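Local structure of 2-C-methyl-D-erythritol 4-phosphate cytidylyltransferase (Anaerococcus prevotii, 4KT7) at residues F9-I14 and K97-Q102; I53-L58 and N78-Y83. The protein probably transfers the cytidylyl group of CTP to 2-C-methyl-D-erythritol 4-phosphate, giving 4-CDP-2-C-methyl-D-erythritol and diphosphate in isoprenoid biosynthesis. One frame throughout, in Å; residues are numbered along the deposited sequence.

Contact 1: residues F9-I14 and K97-Q102; sequences FISAII and KALDPQ
Phe9 and Gln102 cross at about a right angle, the ring meeting the side-chain amide. The amide carbon CD of Gln102 lies 3.7 Å from CD2 of Phe9, and the backbone O of Gln102 comes within 3.4 Å of Phe9 CB. At the far end of the ring, Phe9 CZ meets CB of Asp100 at 3.9 Å, while the ring and carboxylate planes are only 24° apart. With CG of Phe9 opposite its backbone N (chi1 -170°), the ring spans both loop residues. Further along strand 10-16 a single methyl does the touching: CD2 of Leu99 sits 3.6 Å from Ser11 CB and 3.9 Å from Ile13 CG1.

The loop is shaped from within by an Asx turn. Asp100 OD1, through the lone pair facing away from its other oxygen, accepts from the backbone N of Gln102 at 2.9 Å in a nearly straight bond (163°). Glu55 on the adjoining strand ties the two segments together indirectly: its OE2 accepts from the backbone N of Asp100 and probably shares a hydrogen bond with Ser11 OG. The loop that follows helix 88-97 lies beside residues 9-13, nearly antiparallel to them in direction. No hydrogen bond joins the two segments directly, so their mutual fit rests on van der Waals packing, while Ser11 OG finds its polar partners in Glu55 and Ser103.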
# COMPACT_ATOMS: atom_id res chain seq x y z
N PHE A 9 2.53 -30.22 17.28
CA PHE A 9 1.26 -29.57 17.60
C PHE A 9 1.31 -28.11 17.15
O PHE A 9 2.23 -27.38 17.53
CB PHE A 9 1.07 -29.66 19.11
CG PHE A 9 -0.29 -29.27 19.61
CD1 PHE A 9 -0.68 -27.94 19.65
CD2 PHE A 9 -1.15 -30.23 20.12
CE1 PHE A 9 -1.92 -27.59 20.14
CE2 PHE A 9 -2.40 -29.87 20.62
CZ PHE A 9 -2.78 -28.55 20.63
N ILE A 10 0.31 -27.68 16.37
CA ILE A 10 0.26 -26.31 15.84
C ILE A 10 -0.88 -25.53 16.50
O ILE A 10 -2.02 -26.00 16.55
CB ILE A 10 0.07 -26.30 14.29
CG1 ILE A 10 1.18 -27.10 13.60
CG2 ILE A 10 0.01 -24.85 13.76
CD1 ILE A 10 1.01 -27.24 12.08
N SER A 11 -0.57 -24.34 17.01
CA SER A 11 -1.60 -23.46 17.58
C SER A 11 -1.79 -22.24 16.69
O SER A 11 -0.83 -21.79 16.05
CB SER A 11 -1.21 -22.96 18.97
OG SER A 11 -0.93 -24.04 19.83
N ALA A 12 -3.01 -21.70 16.63
CA ALA A 12 -3.24 -20.43 15.95
C ALA A 12 -3.81 -19.43 16.93
O ALA A 12 -4.68 -19.78 17.75
CB ALA A 12 -4.17 -20.60 14.75
N ILE A 13 -3.28 -18.21 16.87
CA ILE A 13 -3.74 -17.10 17.68
C ILE A 13 -4.37 -16.08 16.73
O ILE A 13 -3.67 -15.51 15.89
CB ILE A 13 -2.54 -16.44 18.41
CG1 ILE A 13 -1.94 -17.41 19.44
CG2 ILE A 13 -2.96 -15.15 19.10
CD1 ILE A 13 -0.69 -16.86 20.15
N ILE A 14 -5.68 -15.87 16.85
CA ILE A 14 -6.41 -14.89 16.03
C ILE A 14 -6.67 -13.66 16.89
O ILE A 14 -7.42 -13.73 17.88
CB ILE A 14 -7.79 -15.42 15.60
CG1 ILE A 14 -7.68 -16.77 14.88
CG2 ILE A 14 -8.49 -14.40 14.73
CD1 ILE A 14 -6.92 -16.71 13.58
N LYS A 97 0.49 -16.99 26.16
CA LYS A 97 0.42 -17.59 27.49
C LYS A 97 -0.64 -18.68 27.60
O LYS A 97 -0.56 -19.57 28.46
CB LYS A 97 0.13 -16.51 28.55
CG LYS A 97 1.35 -15.74 29.03
CD LYS A 97 0.99 -14.86 30.25
CE LYS A 97 0.12 -13.70 29.84
NZ LYS A 97 -0.34 -12.87 31.00
N ALA A 98 -1.66 -18.60 26.74
CA ALA A 98 -2.81 -19.51 26.82
C ALA A 98 -2.69 -20.75 25.93
O ALA A 98 -3.62 -21.55 25.84
CB ALA A 98 -4.10 -18.77 26.50
N LEU A 99 -1.55 -20.90 25.26
CA LEU A 99 -1.36 -22.03 24.35
C LEU A 99 -1.23 -23.34 25.12
O LEU A 99 -0.73 -23.37 26.25
CB LEU A 99 -0.12 -21.82 23.45
CG LEU A 99 -0.16 -20.61 22.49
CD1 LEU A 99 1.06 -20.56 21.58
CD2 LEU A 99 -1.43 -20.63 21.65
N ASP A 100 -1.72 -24.42 24.51
CA ASP A 100 -1.57 -25.77 25.04
C ASP A 100 -0.09 -26.06 25.34
O ASP A 100 0.78 -25.64 24.57
CB ASP A 100 -2.06 -26.74 23.97
CG ASP A 100 -2.30 -28.12 24.50
OD1 ASP A 100 -1.30 -28.84 24.71
OD2 ASP A 100 -3.48 -28.48 24.70
N PRO A 101 0.20 -26.76 26.45
CA PRO A 101 1.60 -27.06 26.81
C PRO A 101 2.34 -27.84 25.72
O PRO A 101 3.58 -27.78 25.64
CB PRO A 101 1.46 -27.94 28.05
CG PRO A 101 0.15 -27.57 28.64
CD PRO A 101 -0.74 -27.25 27.47
N GLN A 102 1.60 -28.56 24.88
CA GLN A 102 2.19 -29.35 23.81
C GLN A 102 2.53 -28.50 22.57
O GLN A 102 3.23 -28.96 21.67
CB GLN A 102 1.24 -30.50 23.45
CG GLN A 102 1.75 -31.45 22.37
CD GLN A 102 0.80 -32.60 22.11
OE1 GLN A 102 -0.07 -32.90 22.93
NE2 GLN A 102 0.96 -33.26 20.96

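Contact 2: residues I53-L58 and N78-Y83; sequences IDEIIL and NIRYVY
Strands 55-58 and 79-83 run parallel with a 29° twist, joined by four backbone hydrogen bonds: Ile56 N to Asn78 O, Arg80 N to Ile56 O, Leu58 N to Arg80 O and Val82 N to Leu58 O. Across them Ile56 and Ile79 lie side by side, their CD1 methyls 3.7 Å apart, on the same face as Leu58 and Tyr81, whose CB atoms pack at 3.9 Å. Helix 65-73 connects the strands in a beta-alpha-beta crossover of the mixed sheet, consistent with the Rossmann-like GT-A fold, and its Leu72 covers Leu58, Ile79 and Tyr81 on this face. The other face carries Ile57 and Arg80. Ile57 CD1 sits over the centre of the guanidinium, 3.3 Å from Arg80 CZ. End-on, NH1 and NH2 of Arg80 both hold Glu55 OE1, at 3.0 Å and 3.2 Å, from one side of the carboxylate, whose plane is turned 67° from the guanidinium; OE2 is engaged by Ser11 and Asp100, and NH2 probably also by Ala98 O. The extended arginine chain, starting between backbone N and carbonyl carbon (chi1 59°), carries the group back over the neighbouring strand. A leucine here would probably leave Glu55 OE1 without its charged partner and Ile57 CD1 without the flat group it packs on. Water 1 donates to Glu55 OE1 at 2.9 Å and accepts from Asn78 ND2, bridging Glu55 and Asn78 beside the salt bridge.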
# COMPACT_ATOMS: atom_id res chain seq x y z
N ILE A 53 -4.02 -27.11 11.81
CA ILE A 53 -4.00 -26.33 13.04
C ILE A 53 -4.70 -27.14 14.14
O ILE A 53 -5.84 -27.57 13.95
CB ILE A 53 -4.70 -24.98 12.83
CG1 ILE A 53 -3.86 -24.11 11.87
CG2 ILE A 53 -4.93 -24.27 14.16
CD1 ILE A 53 -4.60 -22.89 11.33
N ASP A 54 -4.04 -27.36 15.28
CA ASP A 54 -4.60 -28.23 16.32
C ASP A 54 -5.50 -27.51 17.32
O ASP A 54 -6.34 -28.13 17.96
CB ASP A 54 -3.50 -28.98 17.07
CG ASP A 54 -2.71 -29.90 16.16
OD1 ASP A 54 -3.28 -30.91 15.72
OD2 ASP A 54 -1.51 -29.61 15.89
N GLU A 55 -5.30 -26.20 17.47
CA GLU A 55 -6.14 -25.40 18.36
C GLU A 55 -6.15 -23.96 17.92
O GLU A 55 -5.19 -23.50 17.29
CB GLU A 55 -5.60 -25.43 19.79
CG GLU A 55 -4.40 -24.53 20.00
CD GLU A 55 -3.86 -24.56 21.43
OE1 GLU A 55 -4.54 -25.08 22.35
OE2 GLU A 55 -2.73 -24.07 21.63
N ILE A 56 -7.21 -23.25 18.27
CA ILE A 56 -7.36 -21.84 17.88
C ILE A 56 -7.66 -20.99 19.11
O ILE A 56 -8.64 -21.26 19.84
CB ILE A 56 -8.51 -21.67 16.87
CG1 ILE A 56 -8.26 -22.48 15.59
CG2 ILE A 56 -8.74 -20.18 16.53
CD1 ILE A 56 -9.41 -22.37 14.58
N ILE A 57 -6.84 -19.98 19.34
CA ILE A 57 -7.01 -19.05 20.46
C ILE A 57 -7.41 -17.69 19.91
O ILE A 57 -6.67 -17.08 19.13
CB ILE A 57 -5.69 -18.84 21.25
CG1 ILE A 57 -5.07 -20.17 21.67
CG2 ILE A 57 -5.93 -17.96 22.47
CD1 ILE A 57 -5.99 -21.03 22.40
N LEU A 58 -8.61 -17.23 20.29
CA LEU A 58 -9.07 -15.89 19.96
C LEU A 58 -8.65 -14.96 21.07
O LEU A 58 -8.82 -15.26 22.25
CB LEU A 58 -10.59 -15.84 19.84
CG LEU A 58 -11.19 -16.47 18.60
CD1 LEU A 58 -12.68 -16.75 18.83
CD2 LEU A 58 -11.02 -15.51 17.45
N ASN A 78 -11.45 -27.26 18.60
CA ASN A 78 -10.70 -26.86 19.77
C ASN A 78 -10.44 -25.36 19.69
O ASN A 78 -9.32 -24.91 19.43
CB ASN A 78 -9.39 -27.65 19.85
CG ASN A 78 -8.67 -27.46 21.18
OD1 ASN A 78 -9.20 -26.84 22.10
ND2 ASN A 78 -7.46 -28.01 21.28
N ILE A 79 -11.51 -24.59 19.90
CA ILE A 79 -11.43 -23.14 19.81
C ILE A 79 -11.82 -22.52 21.14
O ILE A 79 -12.87 -22.84 21.70
CB ILE A 79 -12.38 -22.60 18.73
CG1 ILE A 79 -12.10 -23.27 17.39
CG2 ILE A 79 -12.26 -21.09 18.61
CD1 ILE A 79 -12.76 -22.57 16.21
N ARG A 80 -10.99 -21.63 21.66
CA ARG A 80 -11.35 -20.91 22.88
C ARG A 80 -10.84 -19.48 22.80
O ARG A 80 -10.21 -19.09 21.81
CB ARG A 80 -10.80 -21.63 24.11
CG ARG A 80 -9.29 -21.78 24.10
CD ARG A 80 -8.77 -22.62 25.26
NE ARG A 80 -7.32 -22.53 25.34
CZ ARG A 80 -6.48 -23.35 24.71
NH1 ARG A 80 -6.97 -24.34 23.96
NH2 ARG A 80 -5.17 -23.19 24.82
N TYR A 81 -11.11 -18.70 23.84
CA TYR A 81 -10.71 -17.30 23.84
C TYR A 81 -10.10 -16.86 25.16
O TYR A 81 -10.43 -17.43 26.22
CB TYR A 81 -11.92 -16.41 23.50
CG TYR A 81 -13.04 -16.44 24.52
CD1 TYR A 81 -13.01 -15.63 25.65
CD2 TYR A 81 -14.16 -17.25 24.32
CE1 TYR A 81 -14.05 -15.64 26.57
CE2 TYR A 81 -15.20 -17.27 25.24
CZ TYR A 81 -15.14 -16.46 26.36
OH TYR A 81 -16.17 -16.48 27.26
N VAL A 82 -9.23 -15.86 25.08
CA VAL A 82 -8.70 -15.15 26.25
C VAL A 82 -8.91 -13.65 26.06
O VAL A 82 -9.12 -13.19 24.93
CB VAL A 82 -7.19 -15.44 26.49
CG1 VAL A 82 -7.01 -16.88 26.95
CG2 VAL A 82 -6.40 -15.20 25.23
N TYR A 83 -8.85 -12.89 27.15
CA TYR A 83 -8.98 -11.44 27.06
C TYR A 83 -7.67 -10.86 26.54
O TYR A 83 -6.58 -11.32 26.90
CB TYR A 83 -9.28 -10.82 28.43
CG TYR A 83 -10.63 -11.15 29.04
CD1 TYR A 83 -11.66 -11.67 28.28
CD2 TYR A 83 -10.86 -10.93 30.39
CE1 TYR A 83 -12.90 -11.96 28.86
CE2 TYR A 83 -12.07 -11.22 30.98
CZ TYR A 83 -13.09 -11.72 30.21
OH TYR A 83 -14.29 -12.00 30.82
O HOH W 1 -5.86 -27.31 23.58

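Overall arrangement
Contact 1 and contact 2 have centres about 7 Å apart and lie in the same part of the mixed sheet. Along the chain the order is 9-14, 53-58, 78-83, 97-102, so both segments of contact 2 fall between those of contact 1. Strand 55-60 lies between 10-16 and 79-83 in the sheet, and helix 88-97 then leads from 79-83 to the loop of contact 1. Glu55 and, probably, Arg80 of contact 2 bond to residues of contact 1. The loop after helix 88-97 therefore packs on strand 10-16 and is also joined to strands 55-60 and 79-83 through these two side chains.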